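Local coordinates for Spermidine/putrescine ABC transporter, periplasmic binding protein (Treponema pallidum, PDB 2V84) that probably binds polyamines such as spermidine and putrescine in the periplasm as the receptor of an ABC transporter, at residues D164-R167 against E168-A172. Sequence-based numbering, arbitrary orientation. Where two conformers were deposited one is given.
Sequences DDMR and EVMGA
With CG of Asp165 turned trans to its own backbone N (chi1 -175°), and CG of Glu168 set beside its N, the two side chains meet at the first turn of helix 166-176. Asp165 is the N-cap of this helix in a periplasmic solute-binding protein. Its OD2 accepts from Glu168 N at 2.9 Å, nearly straight (158°), through the lone pair facing away from OD1. The same oxygen touches CG of Glu168 at 3.3 Å, and the two carboxylate planes are 49° apart. Glu168 sends its carboxylate on to a salt bridge between OE2 and Lys323 NZ, and its side chain lies close to a bound MES molecule, probably a crystallisation component. Asp165 to Glu168 probably line the spermidine site. The i to i+4 alpha-helical hydrogen bonds follow: Asp165 O receives Val169 N at 3.0 Å, and Met166 O receives Met170 N. On another face, Met170 packs against Leu189 and Ala192 of helix 186-200. The guanidinium of Arg167 reaches the carbonyls of Thr324 and Val181, while Arg167 O accepts from Gly171 N at 2.9 Å, the donor lying above the carbonyl plane.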
ATOM      1  N   ASP A 164       5.378   9.999  -5.687  1.00 25.82           N
ATOM      2  CA  ASP A 164       4.940  11.291  -5.185  1.00 26.70           C
ATOM      3  C   ASP A 164       4.225  10.991  -3.864  1.00 27.02           C
ATOM      4  O   ASP A 164       3.012  11.201  -3.701  1.00 27.23           O
ATOM      5  CB  ASP A 164       3.995  11.954  -6.191  1.00 26.61           C
ATOM      6  CG  ASP A 164       3.705  13.407  -5.874  1.00 28.40           C
ATOM      7  OD1 ASP A 164       4.063  13.889  -4.765  1.00 30.69           O
ATOM      8  OD2 ASP A 164       3.065  14.060  -6.720  1.00 28.66           O
ATOM      9  N   ASP A 165       4.992  10.436  -2.936  1.00 27.70           N
ATOM     10  CA  ASP A 165       4.473  10.088  -1.641  1.00 28.03           C
ATOM     11  C   ASP A 165       5.557  10.310  -0.602  1.00 28.49           C
ATOM     12  O   ASP A 165       6.639   9.706  -0.684  1.00 28.21           O
ATOM     13  CB  ASP A 165       4.005   8.626  -1.589  1.00 29.25           C
ATOM     14  CG  ASP A 165       3.341   8.290  -0.257  1.00 31.05           C
ATOM     15  OD1 ASP A 165       2.121   8.540  -0.090  1.00 36.07           O
ATOM     16  OD2 ASP A 165       4.033   7.820   0.662  1.00 31.06           O
ATOM     17  N   MET A 166       5.245  11.143   0.394  0.50 27.82           N
ATOM     18  CA  MET A 166       6.180  11.555   1.442  0.50 27.08           C
ATOM     19  C   MET A 166       6.681  10.418   2.331  0.50 27.54           C
ATOM     20  O   MET A 166       7.866  10.344   2.635  0.50 27.58           O
ATOM     21  CB  MET A 166       5.528  12.615   2.334  0.50 27.27           C
ATOM     22  CG  MET A 166       6.339  12.996   3.567  0.50 26.57           C
ATOM     23  SD  MET A 166       5.511  14.284   4.493  0.50 25.23           S
ATOM     24  CE  MET A 166       4.200  13.300   5.250  0.50 25.69           C
ATOM     25  N   ARG A 167       5.775   9.563   2.793  1.00 27.72           N
ATOM     26  CA  ARG A 167       6.184   8.472   3.686  1.00 27.73           C
ATOM     27  C   ARG A 167       6.986   7.393   2.948  1.00 27.33           C
ATOM     28  O   ARG A 167       7.907   6.816   3.529  1.00 27.22           O
ATOM     29  CB  ARG A 167       5.004   7.897   4.483  1.00 27.34           C
ATOM     30  CG  ARG A 167       4.305   8.912   5.347  1.00 27.84           C
ATOM     31  CD  ARG A 167       5.165   9.406   6.535  1.00 29.40           C
ATOM     32  NE  ARG A 167       5.914   8.335   7.208  1.00 29.20           N
ATOM     33  CZ  ARG A 167       5.462   7.604   8.227  1.00 30.53           C
ATOM     34  NH1 ARG A 167       4.241   7.787   8.708  1.00 26.51           N
ATOM     35  NH2 ARG A 167       6.234   6.658   8.757  1.00 30.68           N
ATOM     36  N   GLU A 168       6.648   7.146   1.682  1.00 27.12           N
ATOM     37  CA  GLU A 168       7.421   6.208   0.839  1.00 26.72           C
ATOM     38  C   GLU A 168       8.828   6.693   0.546  1.00 26.95           C
ATOM     39  O   GLU A 168       9.791   5.929   0.675  1.00 26.33           O
ATOM     40  CB  GLU A 168       6.723   5.920  -0.505  1.00 26.90           C
ATOM     41  CG  GLU A 168       5.468   5.028  -0.450  1.00 28.82           C
ATOM     42  CD  GLU A 168       5.650   3.635   0.158  1.00 28.33           C
ATOM     43  OE1 GLU A 168       6.767   3.164   0.452  1.00 29.07           O
ATOM     44  OE2 GLU A 168       4.620   2.994   0.374  1.00 33.09           O
ATOM     45  N   VAL A 169       8.953   7.953   0.129  1.00 26.05           N
ATOM     46  CA  VAL A 169      10.259   8.484  -0.265  1.00 25.79           C
ATOM     47  C   VAL A 169      11.158   8.749   0.946  1.00 26.24           C
ATOM     48  O   VAL A 169      12.301   8.281   0.989  1.00 25.37           O
ATOM     49  CB  VAL A 169      10.119   9.689  -1.233  1.00 26.44           C
ATOM     50  CG1 VAL A 169      11.487  10.252  -1.635  1.00 25.18           C
ATOM     51  CG2 VAL A 169       9.396   9.206  -2.511  1.00 26.69           C
ATOM     52  N   MET A 170      10.622   9.448   1.943  1.00 26.48           N
ATOM     53  CA  MET A 170      11.349   9.622   3.210  1.00 27.50           C
ATOM     54  C   MET A 170      11.694   8.269   3.835  1.00 27.65           C
ATOM     55  O   MET A 170      12.807   8.073   4.362  1.00 27.49           O
ATOM     56  CB  MET A 170      10.567  10.493   4.206  1.00 27.73           C
ATOM     57  CG  MET A 170      10.526  11.990   3.868  1.00 30.14           C
ATOM     58  SD  MET A 170      12.155  12.783   3.680  1.00 33.41           S
ATOM     59  CE  MET A 170      12.535  13.012   5.417  1.00 29.79           C
ATOM     60  N   GLY A 171      10.746   7.336   3.764  1.00 27.36           N
ATOM     61  CA  GLY A 171      10.928   5.994   4.314  1.00 26.85           C
ATOM     62  C   GLY A 171      12.080   5.251   3.669  1.00 27.98           C
ATOM     63  O   GLY A 171      12.916   4.667   4.359  1.00 28.43           O
ATOM     64  N   ALA A 172      12.129   5.280   2.343  1.00 27.33           N
ATOM     65  CA  ALA A 172      13.241   4.670   1.599  1.00 27.47           C
ATOM     66  C   ALA A 172      14.586   5.284   1.962  1.00 27.28           C
ATOM     67  O   ALA A 172      15.579   4.570   2.087  1.00 27.90           O
ATOM     68  CB  ALA A 172      12.996   4.786   0.134  1.00 27.37           C
TER